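Local coordinates for protein putative oxidoreductase molybdopterin-binding subunit (Sulfolobus tokodaii, PDB 4ZOH) that binds the pterin cytosine dinucleotide cofactor and is probably the large subunit of a molybdenum hydroxylase of the xanthine dehydrogenase and aldehyde oxidase family, at residues Ile46-Glu51 against Glu96-Glu101; Phe144-Leu149 against Thr271-Arg276; Val589-Val594 against Asp652-Ile657. All blocks are in the same frame, centred on the assembly; numbering follows the deposited sequence.

Interaction 1: Ile46-Glu51 against Glu96-Glu101; sequences IKVKKE and ESVEVE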
ATOM      1  N   ILE A  46     -20.274  33.630   0.412  1.00 29.35           N
ATOM      2  CA  ILE A  46     -20.677  32.320   0.938  1.00 31.73           C
ATOM      3  C   ILE A  46     -20.574  32.173   2.466  1.00 29.87           C
ATOM      4  O   ILE A  46     -19.629  32.681   3.074  1.00 27.38           O
ATOM      5  CB  ILE A  46     -19.853  31.159   0.267  1.00 30.99           C
ATOM      6  CG1 ILE A  46     -18.361  31.506   0.208  1.00 32.30           C
ATOM      7  CG2 ILE A  46     -20.446  30.785  -1.118  1.00 29.47           C
ATOM      8  CD1 ILE A  46     -17.444  30.282   0.341  1.00 31.99           C
ATOM      9  N   LYS A  47     -21.507  31.417   3.025  1.00 31.18           N
ATOM     10  CA  LYS A  47     -21.427  30.907   4.419  1.00 39.59           C
ATOM     11  C   LYS A  47     -21.753  29.464   4.349  1.00 35.39           C
ATOM     12  O   LYS A  47     -22.758  29.065   3.733  1.00 37.50           O
ATOM     13  CB  LYS A  47     -22.446  31.554   5.386  1.00 43.43           C
ATOM     14  CG  LYS A  47     -21.919  32.768   6.119  1.00 52.94           C
ATOM     15  CD  LYS A  47     -22.780  33.122   7.338  1.00 62.13           C
ATOM     16  CE  LYS A  47     -22.128  32.632   8.643  1.00 62.79           C
ATOM     17  NZ  LYS A  47     -23.062  32.580   9.813  1.00 61.55           N
ATOM     18  N   VAL A  48     -20.879  28.687   4.950  1.00 36.40           N
ATOM     19  CA  VAL A  48     -21.038  27.265   4.959  1.00 36.40           C
ATOM     20  C   VAL A  48     -21.068  26.843   6.399  1.00 38.80           C
ATOM     21  O   VAL A  48     -20.173  27.191   7.149  1.00 39.71           O
ATOM     22  CB  VAL A  48     -19.852  26.517   4.290  1.00 34.50           C
ATOM     23  CG1 VAL A  48     -20.283  25.108   4.040  1.00 31.74           C
ATOM     24  CG2 VAL A  48     -19.405  27.167   3.000  1.00 31.31           C
ATOM     25  N   LYS A  49     -22.097  26.093   6.774  1.00 41.62           N
ATOM     26  CA  LYS A  49     -22.187  25.570   8.119  1.00 49.63           C
ATOM     27  C   LYS A  49     -21.199  24.388   8.299  1.00 57.06           C
ATOM     28  O   LYS A  49     -21.380  23.301   7.664  1.00 43.56           O
ATOM     29  CB  LYS A  49     -23.601  25.093   8.400  1.00 48.27           C
ATOM     30  CG  LYS A  49     -23.776  24.875   9.880  1.00 50.51           C
ATOM     31  CD  LYS A  49     -25.205  24.527  10.212  1.00 51.51           C
ATOM     32  CE  LYS A  49     -25.358  24.426  11.716  1.00 49.25           C
ATOM     33  NZ  LYS A  49     -26.221  23.264  11.995  1.00 52.10           N
ATOM     34  N   LYS A  50     -20.163  24.624   9.123  1.00 54.74           N
ATOM     35  CA  LYS A  50     -19.210  23.580   9.560  1.00 52.98           C
ATOM     36  C   LYS A  50     -20.003  22.630  10.449  1.00 53.07           C
ATOM     37  O   LYS A  50     -20.800  23.081  11.284  1.00 51.55           O
ATOM     38  CB  LYS A  50     -17.978  24.198  10.238  1.00 45.96           C
ATOM     39  CG  LYS A  50     -16.922  23.250  10.800  1.00 48.47           C
ATOM     40  CD  LYS A  50     -15.659  24.065  11.082  1.00 47.93           C
ATOM     41  CE  LYS A  50     -14.647  23.359  11.981  1.00 44.68           C
ATOM     42  NZ  LYS A  50     -13.941  22.250  11.292  1.00 39.52           N
ATOM     43  N   GLU A  51     -19.853  21.329  10.173  1.00 50.97           N
ATOM     44  CA  GLU A  51     -20.658  20.220  10.772  1.00 44.53           C
ATOM     45  C   GLU A  51     -19.833  18.940  10.779  1.00 43.29           C
ATOM     46  O   GLU A  51     -18.733  18.919  10.239  1.00 47.03           O
ATOM     47  CB  GLU A  51     -21.971  20.010  10.045  1.00 39.48           C
ATOM     48  CG  GLU A  51     -22.908  21.193  10.188  1.00 56.03           C
ATOM     49  CD  GLU A  51     -24.354  20.820   9.941  1.00 65.51           C
ATOM     50  OE1 GLU A  51     -24.975  21.372   9.006  1.00 79.92           O
ATOM     51  OE2 GLU A  51     -24.876  19.965  10.683  1.00 66.62           O
ATOM     52  N   GLU A  96     -24.802  16.256  -0.280  1.00 28.49           N
ATOM     53  CA  GLU A  96     -26.182  16.747  -0.344  1.00 33.18           C
ATOM     54  C   GLU A  96     -26.699  17.349   0.965  1.00 40.61           C
ATOM     55  O   GLU A  96     -27.722  18.026   0.957  1.00 41.09           O
ATOM     56  CB  GLU A  96     -27.102  15.600  -0.683  1.00 34.98           C
ATOM     57  CG  GLU A  96     -26.861  15.025  -2.064  1.00 35.20           C
ATOM     58  CD  GLU A  96     -27.698  13.796  -2.332  1.00 35.44           C
ATOM     59  OE1 GLU A  96     -28.125  13.128  -1.373  1.00 38.60           O
ATOM     60  OE2 GLU A  96     -27.920  13.495  -3.509  1.00 33.47           O
ATOM     61  N   SER A  97     -26.003  17.099   2.078  1.00 38.05           N
ATOM     62  CA  SER A  97     -26.363  17.682   3.371  1.00 39.11           C
ATOM     63  C   SER A  97     -25.679  18.971   3.637  1.00 37.23           C
ATOM     64  O   SER A  97     -26.035  19.618   4.617  1.00 48.06           O
ATOM     65  CB  SER A  97     -26.000  16.750   4.531  1.00 39.21           C
ATOM     66  OG  SER A  97     -26.749  15.579   4.379  1.00 42.98           O
ATOM     67  N   VAL A  98     -24.674  19.353   2.843  1.00 30.96           N
ATOM     68  CA  VAL A  98     -23.937  20.550   3.204  1.00 30.41           C
ATOM     69  C   VAL A  98     -24.877  21.748   3.017  1.00 33.03           C
ATOM     70  O   VAL A  98     -25.744  21.702   2.164  1.00 35.55           O
ATOM     71  CB  VAL A  98     -22.640  20.700   2.430  1.00 33.96           C
ATOM     72  CG1 VAL A  98     -21.847  21.922   2.903  1.00 29.80           C
ATOM     73  CG2 VAL A  98     -21.785  19.428   2.562  1.00 29.33           C
ATOM     74  N   GLU A  99     -24.716  22.760   3.867  1.00 38.50           N
ATOM     75  CA  GLU A  99     -25.601  23.904   3.981  1.00 41.44           C
ATOM     76  C   GLU A  99     -24.834  25.155   3.624  1.00 37.34           C
ATOM     77  O   GLU A  99     -23.957  25.619   4.360  1.00 34.68           O
ATOM     78  CB  GLU A  99     -26.155  24.032   5.422  1.00 48.37           C
ATOM     79  CG  GLU A  99     -27.473  23.286   5.679  1.00 46.70           C
ATOM     80  CD  GLU A  99     -27.826  23.235   7.183  1.00 59.04           C
ATOM     81  OE1 GLU A  99     -27.777  24.305   7.867  1.00 57.30           O
ATOM     82  OE2 GLU A  99     -28.112  22.122   7.693  1.00 53.94           O
ATOM     83  N   VAL A 100     -25.144  25.698   2.452  1.00 38.55           N
ATOM     84  CA  VAL A 100     -24.356  26.828   1.926  1.00 37.13           C
ATOM     85  C   VAL A 100     -25.285  27.997   1.790  1.00 34.77           C
ATOM     86  O   VAL A 100     -26.394  27.862   1.276  1.00 30.64           O
ATOM     87  CB  VAL A 100     -23.706  26.541   0.535  1.00 35.68           C
ATOM     88  CG1 VAL A 100     -22.885  27.745   0.118  1.00 29.67           C
ATOM     89  CG2 VAL A 100     -22.850  25.249   0.594  1.00 33.66           C
ATOM     90  N   GLU A 101     -24.824  29.132   2.245  1.00 31.23           N
ATOM     91  CA  GLU A 101     -25.621  30.304   2.050  1.00 37.17           C
ATOM     92  C   GLU A 101     -24.869  31.205   1.056  1.00 33.40           C
ATOM     93  O   GLU A 101     -23.709  31.649   1.298  1.00 34.57           O
ATOM     94  CB  GLU A 101     -25.989  30.962   3.405  1.00 34.77           C
ATOM     95  CG  GLU A 101     -26.177  32.494   3.350  1.00 49.44           C
ATOM     96  CD  GLU A 101     -26.040  33.229   4.710  1.00 54.43           C
ATOM     97  OE1 GLU A 101     -25.276  34.240   4.782  1.00 52.75           O
ATOM     98  OE2 GLU A 101     -26.681  32.791   5.703  1.00 57.39           O
TER
HETATM   99  O   HOH W   1     -23.268  22.222   6.274  1.00 39.21           O
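Lys47 and Glu101 face each other as a hydrogen-bonded antiparallel pair at the edge of a small sheet in the a/b hammerhead domain. Lys47 N gives its hydrogen to Glu101 O at 2.8 Å, and Glu101 N returns one to Lys47 O. Beside them Val48 and Val100 form the non-hydrogen-bonded pair. Further on, Lys49 N still reaches Glu99 O, in a bond of 3.1 Å that is nearly straight at 165°. The two faces of this antiparallel pairing differ sharply. On one, charged chains lie side by side: the methylenes of Lys47 run along the carboxylate of Glu101, with Lys47 CD 3.7 Å from Glu101 OE1, but a bend at chi3 (101°) carries the ammonium away, and NZ forms no salt bridge with that acid. Lys49 and Glu99 repeat the theme, CD of the lysine resting against OE1 of the glutamate. Glu51 crosses Glu99 at about a right angle, the carboxylate planes turned 74° apart, and Glu51 OE1 comes within 3.5 Å of Glu99 OE2; this meeting of like charges is probably eased by Lys49, whose NZ makes a long salt bridge to Glu51 OE1. The other face is apolar. Val48 CG1 meets Val98 CG1 at 3.7 Å, while Ile46 and Val100 point the same way with CG2 of the isoleucine beside CG1 of the valine. Strand 79-85 packs against these aliphatic groups through Ile80, Ala81 and Val83, and strand 54-56 adds Ile54 and Thr56. Where direct pairing gives out, one water continues it: it accepts from Glu99 N at 2.9 Å, donates to Lys49 O at 2.6 Å, and gives a weak bond to Glu51 OE1.

Interaction 2: Phe144-Leu149 against Thr271-Arg276; sequences FKEADL and TILGIR
A cation-pi stack joins the last turn of helix 140-145 to the start of strand 272-282, in the first molybdopterin cofactor-binding domain. The guanidinium of Arg276 lies flat on one face of the Phe144 ring, the planes only 10° apart and Arg276 CZ 3.8 Å from the ring centroid. The overlap is offset: Phe144 CD2 sits over the centre of the guanidinium, 3.5 Å from Arg276 CZ, while Arg276 NE lies above the rim of the ring. Arg276 leaves the strand with CG between the backbone N and the carbonyl carbon (chi1 53°) and then runs extended to NE, a course that takes its aliphatic part across the same ring face. Arg276 CD makes a CH-pi contact there, 4.0 Å from the centroid of the Phe144 ring, and Arg276 CG touches Phe144 CZ. Phe144 CE1 also reaches the backbone of the strand, 3.8 Å from Gly274 C. A second contact, mainly van der Waals, lies where the chain leaves the helix. Leu273 points toward the turn and sets CD1 against Ala147, 3.6 Å from Ala147 CA, and near Glu146 O. The same leucine and Gly274 both face Ala265, a classic beta bulge against strand 254-266. No hydrogen bond crosses between the two segments. Instead Arg276 NH2 pairs with Glu263, outside both segments, in a salt bridge, and the Glu263 side chain also touches Phe144. The arginine therefore has its charge met by that acid and one flat face by the ring, two restraints that together are likely to limit turning of the guanidinium.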
ATOM      1  N   PHE A 144       4.485  49.464 -41.759  1.00 33.97           N
ATOM      2  CA  PHE A 144       3.196  49.944 -42.215  1.00 35.83           C
ATOM      3  C   PHE A 144       3.358  51.099 -43.231  1.00 44.02           C
ATOM      4  O   PHE A 144       2.414  51.370 -43.978  1.00 44.72           O
ATOM      5  CB  PHE A 144       2.246  50.279 -41.071  1.00 32.46           C
ATOM      6  CG  PHE A 144       1.641  49.057 -40.427  1.00 34.45           C
ATOM      7  CD1 PHE A 144       2.426  48.204 -39.637  1.00 31.01           C
ATOM      8  CD2 PHE A 144       0.306  48.727 -40.651  1.00 33.31           C
ATOM      9  CE1 PHE A 144       1.883  47.035 -39.081  1.00 36.90           C
ATOM     10  CE2 PHE A 144      -0.233  47.552 -40.119  1.00 37.12           C
ATOM     11  CZ  PHE A 144       0.541  46.715 -39.317  1.00 33.57           C
ATOM     12  N   LYS A 145       4.543  51.735 -43.280  1.00 47.09           N
ATOM     13  CA  LYS A 145       4.809  52.833 -44.255  1.00 51.70           C
ATOM     14  C   LYS A 145       4.937  52.237 -45.658  1.00 45.66           C
ATOM     15  O   LYS A 145       4.208  52.638 -46.563  1.00 48.16           O
ATOM     16  CB  LYS A 145       6.083  53.649 -43.913  1.00 53.01           C
ATOM     17  CG  LYS A 145       6.200  55.019 -44.579  1.00 60.54           C
ATOM     18  CD  LYS A 145       5.311  56.055 -43.876  1.00 74.57           C
ATOM     19  CE  LYS A 145       4.820  57.167 -44.813  1.00 78.30           C
ATOM     20  NZ  LYS A 145       5.942  57.937 -45.428  1.00 80.72           N
ATOM     21  N   GLU A 146       5.838  51.259 -45.773  1.00 42.19           N
ATOM     22  CA  GLU A 146       6.159  50.463 -46.975  1.00 43.75           C
ATOM     23  C   GLU A 146       5.093  49.482 -47.519  1.00 40.27           C
ATOM     24  O   GLU A 146       5.352  48.812 -48.506  1.00 47.49           O
ATOM     25  CB  GLU A 146       7.433  49.658 -46.713  1.00 41.17           C
ATOM     26  CG  GLU A 146       8.707  50.460 -46.571  1.00 46.18           C
ATOM     27  CD  GLU A 146       9.922  49.593 -46.248  1.00 58.83           C
ATOM     28  OE1 GLU A 146       9.765  48.395 -45.867  1.00 67.97           O
ATOM     29  OE2 GLU A 146      11.060  50.105 -46.362  1.00 67.43           O
ATOM     30  N   ALA A 147       3.929  49.389 -46.895  1.00 41.20           N
ATOM     31  CA  ALA A 147       2.952  48.356 -47.229  1.00 41.72           C
ATOM     32  C   ALA A 147       2.105  48.829 -48.356  1.00 47.90           C
ATOM     33  O   ALA A 147       1.746  50.001 -48.380  1.00 48.63           O
ATOM     34  CB  ALA A 147       2.047  48.068 -46.054  1.00 42.94           C
ATOM     35  N   ASP A 148       1.705  47.918 -49.250  1.00 42.17           N
ATOM     36  CA  ASP A 148       0.784  48.298 -50.332  1.00 45.58           C
ATOM     37  C   ASP A 148      -0.644  48.234 -49.845  1.00 42.97           C
ATOM     38  O   ASP A 148      -1.545  48.876 -50.392  1.00 45.41           O
ATOM     39  CB  ASP A 148       1.031  47.457 -51.627  1.00 45.14           C
ATOM     40  CG  ASP A 148       2.491  47.548 -52.098  1.00 48.70           C
ATOM     41  OD1 ASP A 148       3.060  48.674 -52.058  1.00 47.04           O
ATOM     42  OD2 ASP A 148       3.088  46.515 -52.481  1.00 42.99           O
ATOM     43  N   LEU A 149      -0.830  47.483 -48.759  1.00 48.84           N
ATOM     44  CA  LEU A 149      -2.127  47.025 -48.317  1.00 39.82           C
ATOM     45  C   LEU A 149      -2.035  46.582 -46.849  1.00 38.43           C
ATOM     46  O   LEU A 149      -0.985  46.057 -46.387  1.00 36.13           O
ATOM     47  CB  LEU A 149      -2.504  45.779 -49.174  1.00 50.80           C
ATOM     48  CG  LEU A 149      -3.973  45.363 -49.132  1.00 52.76           C
ATOM     49  CD1 LEU A 149      -4.846  46.595 -48.906  1.00 59.84           C
ATOM     50  CD2 LEU A 149      -4.370  44.662 -50.418  1.00 60.13           C
ATOM     51  N   THR A 271       4.888  39.597 -49.709  1.00 44.57           N
ATOM     52  CA  THR A 271       5.791  39.999 -48.599  1.00 47.72           C
ATOM     53  C   THR A 271       4.921  40.426 -47.389  1.00 45.43           C
ATOM     54  O   THR A 271       3.982  41.248 -47.550  1.00 40.29           O
ATOM     55  CB  THR A 271       6.836  41.087 -48.994  1.00 47.40           C
ATOM     56  OG1 THR A 271       7.617  40.636 -50.131  1.00 51.48           O
ATOM     57  CG2 THR A 271       7.823  41.382 -47.836  1.00 42.02           C
ATOM     58  N   ILE A 272       5.165  39.773 -46.238  1.00 41.69           N
ATOM     59  CA  ILE A 272       4.485  40.136 -44.964  1.00 39.90           C
ATOM     60  C   ILE A 272       5.490  41.039 -44.282  1.00 34.15           C
ATOM     61  O   ILE A 272       6.631  40.638 -44.016  1.00 31.72           O
ATOM     62  CB  ILE A 272       4.128  38.915 -44.052  1.00 41.11           C
ATOM     63  CG1 ILE A 272       3.299  37.819 -44.769  1.00 40.08           C
ATOM     64  CG2 ILE A 272       3.433  39.342 -42.777  1.00 36.41           C
ATOM     65  CD1 ILE A 272       1.901  38.165 -45.159  1.00 42.41           C
ATOM     66  N   LEU A 273       5.094  42.277 -44.017  1.00 36.69           N
ATOM     67  CA  LEU A 273       6.080  43.245 -43.500  1.00 34.67           C
ATOM     68  C   LEU A 273       6.036  43.377 -41.961  1.00 33.25           C
ATOM     69  O   LEU A 273       7.079  43.363 -41.265  1.00 39.65           O
ATOM     70  CB  LEU A 273       5.890  44.610 -44.191  1.00 35.59           C
ATOM     71  CG  LEU A 273       6.106  44.631 -45.723  1.00 34.82           C
ATOM     72  CD1 LEU A 273       5.279  45.758 -46.342  1.00 33.27           C
ATOM     73  CD2 LEU A 273       7.592  44.754 -46.027  1.00 33.14           C
ATOM     74  N   GLY A 274       4.827  43.498 -41.438  1.00 31.48           N
ATOM     75  CA  GLY A 274       4.684  43.752 -40.053  1.00 34.97           C
ATOM     76  C   GLY A 274       3.263  43.505 -39.652  1.00 37.37           C
ATOM     77  O   GLY A 274       2.353  43.415 -40.540  1.00 34.72           O
ATOM     78  N   ILE A 275       3.110  43.461 -38.312  1.00 31.11           N
ATOM     79  CA  ILE A 275       1.824  43.233 -37.605  1.00 36.04           C
ATOM     80  C   ILE A 275       1.631  44.145 -36.388  1.00 29.78           C
ATOM     81  O   ILE A 275       2.522  44.364 -35.627  1.00 30.02           O
ATOM     82  CB  ILE A 275       1.751  41.848 -36.910  1.00 35.46           C
ATOM     83  CG1 ILE A 275       2.518  40.794 -37.661  1.00 44.81           C
ATOM     84  CG2 ILE A 275       0.292  41.483 -36.659  1.00 41.29           C
ATOM     85  CD1 ILE A 275       1.733  40.244 -38.808  1.00 44.82           C
ATOM     86  N   ARG A 276       0.419  44.576 -36.162  1.00 33.90           N
ATOM     87  CA  ARG A 276       0.116  45.133 -34.879  1.00 34.84           C
ATOM     88  C   ARG A 276      -1.247  44.720 -34.472  1.00 38.11           C
ATOM     89  O   ARG A 276      -2.106  44.364 -35.337  1.00 35.20           O
ATOM     90  CB  ARG A 276       0.178  46.656 -34.907  1.00 41.70           C
ATOM     91  CG  ARG A 276      -0.651  47.317 -35.966  1.00 39.96           C
ATOM     92  CD  ARG A 276      -0.107  48.736 -36.191  1.00 44.67           C
ATOM     93  NE  ARG A 276      -0.987  49.383 -37.140  1.00 51.12           N
ATOM     94  CZ  ARG A 276      -0.737  50.513 -37.803  1.00 51.42           C
ATOM     95  NH1 ARG A 276       0.397  51.201 -37.610  1.00 46.27           N
ATOM     96  NH2 ARG A 276      -1.676  50.947 -38.652  1.00 44.05           N
TER

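Interaction 3: Val589-Val594 against Asp652-Ile657; sequences VAVDDV and DWYYEI
The indole of Trp653 reaches across to Asp592, and its edge fits beside the small Ala590 on the neighbouring strand. Val589-Asp593 and Asp652-Tyr655 run parallel, their axes 4.7 Å apart at the closest, held by regular backbone bonds such as Tyr654 N to Ala590 O at 2.9 Å. On the Trp653 face, Ala590 CB lies 3.8 Å from Trp653 CD1, near the ring plane, its short side chain accommodating the broad indole. With CG opposite the backbone N (chi1 179°), the ring swings toward the partner strand, and Trp653 NE1 donates in its own plane to Asp592 OD2 at 2.8 Å. The acceptor is used on its anti side, with the donor 32° out of the carboxylate plane; Asp592 OD1 turns to His571 instead. A leucine in place of Trp653 would probably leave Asp592 OD2 without this donor and open a gap beside Ala590 CB. The opposite face sets aliphatic branches against a ring: Val589 CG1 meets the edge of Tyr654 at CE2, 3.9 Å away, and Val591 CG2 approaches Tyr654 CD2. Past the paired strands, a water accepts from Val594 N and lies 2.8 Å from Glu656 O, between the segments as they separate. Val594 lies in the pterin cytosine dinucleotide pocket, its O making a weak hydrogen bond to the cofactor. The two-sided packing continues outward: helix 600-619 meets Trp653 through Ala603, Glu604 and Ala607, helix 385-401 stacks Tyr395 on Tyr654, and strand 568-577 flanks Val589-Asp593 on the side away from Asp652-Tyr655.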
ATOM      1  N   VAL A 589       0.177  15.012 -43.421  1.00 23.67           N
ATOM      2  CA  VAL A 589       1.608  14.799 -43.430  1.00 24.90           C
ATOM      3  C   VAL A 589       2.313  15.762 -42.456  1.00 25.07           C
ATOM      4  O   VAL A 589       2.040  16.931 -42.498  1.00 28.24           O
ATOM      5  CB  VAL A 589       2.163  14.995 -44.885  1.00 24.87           C
ATOM      6  CG1 VAL A 589       3.689  14.909 -44.931  1.00 21.73           C
ATOM      7  CG2 VAL A 589       1.497  13.983 -45.861  1.00 28.72           C
ATOM      8  N   ALA A 590       3.261  15.264 -41.663  1.00 25.66           N
ATOM      9  CA  ALA A 590       4.043  16.112 -40.751  1.00 30.49           C
ATOM     10  C   ALA A 590       5.465  15.947 -41.174  1.00 28.08           C
ATOM     11  O   ALA A 590       5.989  14.800 -41.287  1.00 26.76           O
ATOM     12  CB  ALA A 590       3.904  15.648 -39.284  1.00 27.12           C
ATOM     13  N   VAL A 591       6.132  17.080 -41.379  1.00 29.03           N
ATOM     14  CA  VAL A 591       7.587  16.995 -41.539  1.00 26.31           C
ATOM     15  C   VAL A 591       8.213  17.792 -40.424  1.00 24.68           C
ATOM     16  O   VAL A 591       8.062  19.000 -40.428  1.00 27.40           O
ATOM     17  CB  VAL A 591       8.040  17.498 -42.947  1.00 25.89           C
ATOM     18  CG1 VAL A 591       9.568  17.421 -43.031  1.00 25.87           C
ATOM     19  CG2 VAL A 591       7.425  16.615 -44.033  1.00 25.99           C
ATOM     20  N   ASP A 592       8.961  17.166 -39.519  1.00 25.86           N
ATOM     21  CA  ASP A 592       9.494  17.877 -38.341  1.00 25.30           C
ATOM     22  C   ASP A 592      11.009  17.865 -38.256  1.00 25.60           C
ATOM     23  O   ASP A 592      11.687  16.891 -38.642  1.00 26.83           O
ATOM     24  CB  ASP A 592       8.954  17.238 -37.044  1.00 26.16           C
ATOM     25  CG  ASP A 592       7.426  17.388 -36.872  1.00 26.64           C
ATOM     26  OD1 ASP A 592       6.816  18.373 -37.315  1.00 28.32           O
ATOM     27  OD2 ASP A 592       6.796  16.455 -36.295  1.00 27.76           O
ATOM     28  N   ASP A 593      11.583  18.910 -37.686  1.00 22.84           N
ATOM     29  CA  ASP A 593      12.992  18.785 -37.359  1.00 23.91           C
ATOM     30  C   ASP A 593      13.118  19.005 -35.858  1.00 26.00           C
ATOM     31  O   ASP A 593      12.977  20.133 -35.371  1.00 25.49           O
ATOM     32  CB  ASP A 593      13.869  19.757 -38.163  1.00 24.88           C
ATOM     33  CG  ASP A 593      15.367  19.659 -37.802  1.00 29.63           C
ATOM     34  OD1 ASP A 593      15.735  18.934 -36.832  1.00 29.78           O
ATOM     35  OD2 ASP A 593      16.216  20.323 -38.461  1.00 30.14           O
ATOM     36  N   VAL A 594      13.377  17.918 -35.143  1.00 24.97           N
ATOM     37  CA  VAL A 594      13.453  17.959 -33.682  1.00 23.14           C
ATOM     38  C   VAL A 594      14.823  17.607 -33.177  1.00 23.65           C
ATOM     39  O   VAL A 594      14.994  17.122 -32.024  1.00 21.23           O
ATOM     40  CB  VAL A 594      12.327  17.114 -32.977  1.00 21.68           C
ATOM     41  CG1 VAL A 594      10.975  17.799 -33.131  1.00 19.62           C
ATOM     42  CG2 VAL A 594      12.291  15.651 -33.466  1.00 21.45           C
ATOM     43  N   ASP A 652       1.134  10.477 -41.881  1.00 26.86           N
ATOM     44  CA  ASP A 652       2.528  10.102 -42.120  1.00 25.26           C
ATOM     45  C   ASP A 652       3.428  11.106 -41.429  1.00 26.67           C
ATOM     46  O   ASP A 652       3.313  12.313 -41.650  1.00 26.43           O
ATOM     47  CB  ASP A 652       2.834  10.127 -43.636  1.00 27.65           C
ATOM     48  CG  ASP A 652       2.023   9.084 -44.423  1.00 28.82           C
ATOM     49  OD1 ASP A 652       1.700   8.032 -43.880  1.00 30.25           O
ATOM     50  OD2 ASP A 652       1.692   9.350 -45.591  1.00 37.73           O
ATOM     51  N   TRP A 653       4.356  10.594 -40.645  1.00 29.85           N
ATOM     52  CA  TRP A 653       5.280  11.406 -39.949  1.00 29.52           C
ATOM     53  C   TRP A 653       6.685  11.200 -40.494  1.00 30.82           C
ATOM     54  O   TRP A 653       7.168  10.070 -40.584  1.00 30.86           O
ATOM     55  CB  TRP A 653       5.216  11.072 -38.437  1.00 28.62           C
ATOM     56  CG  TRP A 653       6.214  11.909 -37.642  1.00 23.16           C
ATOM     57  CD1 TRP A 653       6.097  13.263 -37.322  1.00 20.68           C
ATOM     58  CD2 TRP A 653       7.450  11.473 -37.075  1.00 24.66           C
ATOM     59  NE1 TRP A 653       7.179  13.664 -36.582  1.00 22.73           N
ATOM     60  CE2 TRP A 653       8.033  12.602 -36.424  1.00 21.46           C
ATOM     61  CE3 TRP A 653       8.133  10.237 -37.045  1.00 22.67           C
ATOM     62  CZ2 TRP A 653       9.234  12.525 -35.754  1.00 24.70           C
ATOM     63  CZ3 TRP A 653       9.333  10.172 -36.416  1.00 22.99           C
ATOM     64  CH2 TRP A 653       9.897  11.313 -35.765  1.00 23.61           C
ATOM     65  N   TYR A 654       7.332  12.307 -40.843  1.00 28.52           N
ATOM     66  CA  TYR A 654       8.757  12.306 -41.239  1.00 30.66           C
ATOM     67  C   TYR A 654       9.648  13.285 -40.418  1.00 31.56           C
ATOM     68  O   TYR A 654       9.215  14.355 -39.986  1.00 28.55           O
ATOM     69  CB  TYR A 654       8.919  12.646 -42.735  1.00 30.12           C
ATOM     70  CG  TYR A 654       8.010  11.852 -43.635  1.00 30.30           C
ATOM     71  CD1 TYR A 654       8.400  10.562 -44.106  1.00 35.37           C
ATOM     72  CD2 TYR A 654       6.780  12.380 -44.045  1.00 26.94           C
ATOM     73  CE1 TYR A 654       7.552   9.836 -44.999  1.00 35.08           C
ATOM     74  CE2 TYR A 654       5.931  11.674 -44.899  1.00 28.71           C
ATOM     75  CZ  TYR A 654       6.330  10.394 -45.377  1.00 30.89           C
ATOM     76  OH  TYR A 654       5.476   9.690 -46.185  1.00 33.33           O
ATOM     77  N   TYR A 655      10.894  12.924 -40.208  1.00 32.13           N
ATOM     78  CA  TYR A 655      11.764  13.882 -39.572  1.00 35.68           C
ATOM     79  C   TYR A 655      13.007  14.130 -40.403  1.00 34.26           C
ATOM     80  O   TYR A 655      13.355  13.272 -41.194  1.00 30.37           O
ATOM     81  CB  TYR A 655      12.120  13.443 -38.179  1.00 29.85           C
ATOM     82  CG  TYR A 655      12.915  12.161 -38.079  1.00 32.41           C
ATOM     83  CD1 TYR A 655      14.302  12.189 -37.866  1.00 29.52           C
ATOM     84  CD2 TYR A 655      12.265  10.904 -38.149  1.00 28.43           C
ATOM     85  CE1 TYR A 655      15.019  10.997 -37.733  1.00 31.61           C
ATOM     86  CE2 TYR A 655      12.960   9.715 -38.034  1.00 26.96           C
ATOM     87  CZ  TYR A 655      14.324   9.757 -37.843  1.00 31.44           C
ATOM     88  OH  TYR A 655      14.981   8.554 -37.710  1.00 37.39           O
ATOM     89  N   GLU A 656      13.619  15.309 -40.232  1.00 32.47           N
ATOM     90  CA  GLU A 656      14.939  15.626 -40.817  1.00 34.93           C
ATOM     91  C   GLU A 656      15.781  16.167 -39.703  1.00 34.59           C
ATOM     92  O   GLU A 656      15.264  16.917 -38.874  1.00 33.95           O
ATOM     93  CB  GLU A 656      14.831  16.679 -41.927  1.00 36.12           C
ATOM     94  CG  GLU A 656      13.804  16.359 -43.022  1.00 39.78           C
ATOM     95  CD  GLU A 656      14.295  15.318 -44.063  1.00 49.04           C
ATOM     96  OE1 GLU A 656      15.523  15.205 -44.301  1.00 49.02           O
ATOM     97  OE2 GLU A 656      13.436  14.619 -44.665  1.00 48.10           O
ATOM     98  N   ILE A 657      17.045  15.768 -39.636  1.00 27.60           N
ATOM     99  CA  ILE A 657      17.942  16.321 -38.666  1.00 29.71           C
ATOM    100  C   ILE A 657      18.884  17.306 -39.373  1.00 33.98           C
ATOM    101  O   ILE A 657      19.986  16.921 -39.818  1.00 32.68           O
ATOM    102  CB  ILE A 657      18.711  15.203 -37.949  1.00 29.04           C
ATOM    103  CG1 ILE A 657      17.726  14.154 -37.424  1.00 31.13           C
ATOM    104  CG2 ILE A 657      19.688  15.779 -36.911  1.00 30.37           C
ATOM    105  CD1 ILE A 657      18.368  12.858 -36.933  1.00 35.27           C
TER
HETATM  106  O   HOH W   2      14.660  15.731 -36.358  1.00 22.58           O

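In the fold
The three contacts follow one another along the chain, each closing before the next opens, and none touches another. Interaction 1 joins strands 44-48 and 100-104 of a small antiparallel sheet in the hammerhead domain. Interaction 2 sets helix 140-145 on strand 272-282 of a mixed sheet in the first cofactor-binding domain; its centre is about 59 Å from that of interaction 1. Interaction 3 pairs strands 583-593 and 651-655 of another mixed sheet, about 56 Å from interaction 1 between centres and across the chain's centre from it, but about 32 Å from interaction 2, again between centres. Each thus belongs to a different sheet, and interaction 3 alone includes a residue of the cofactor pocket.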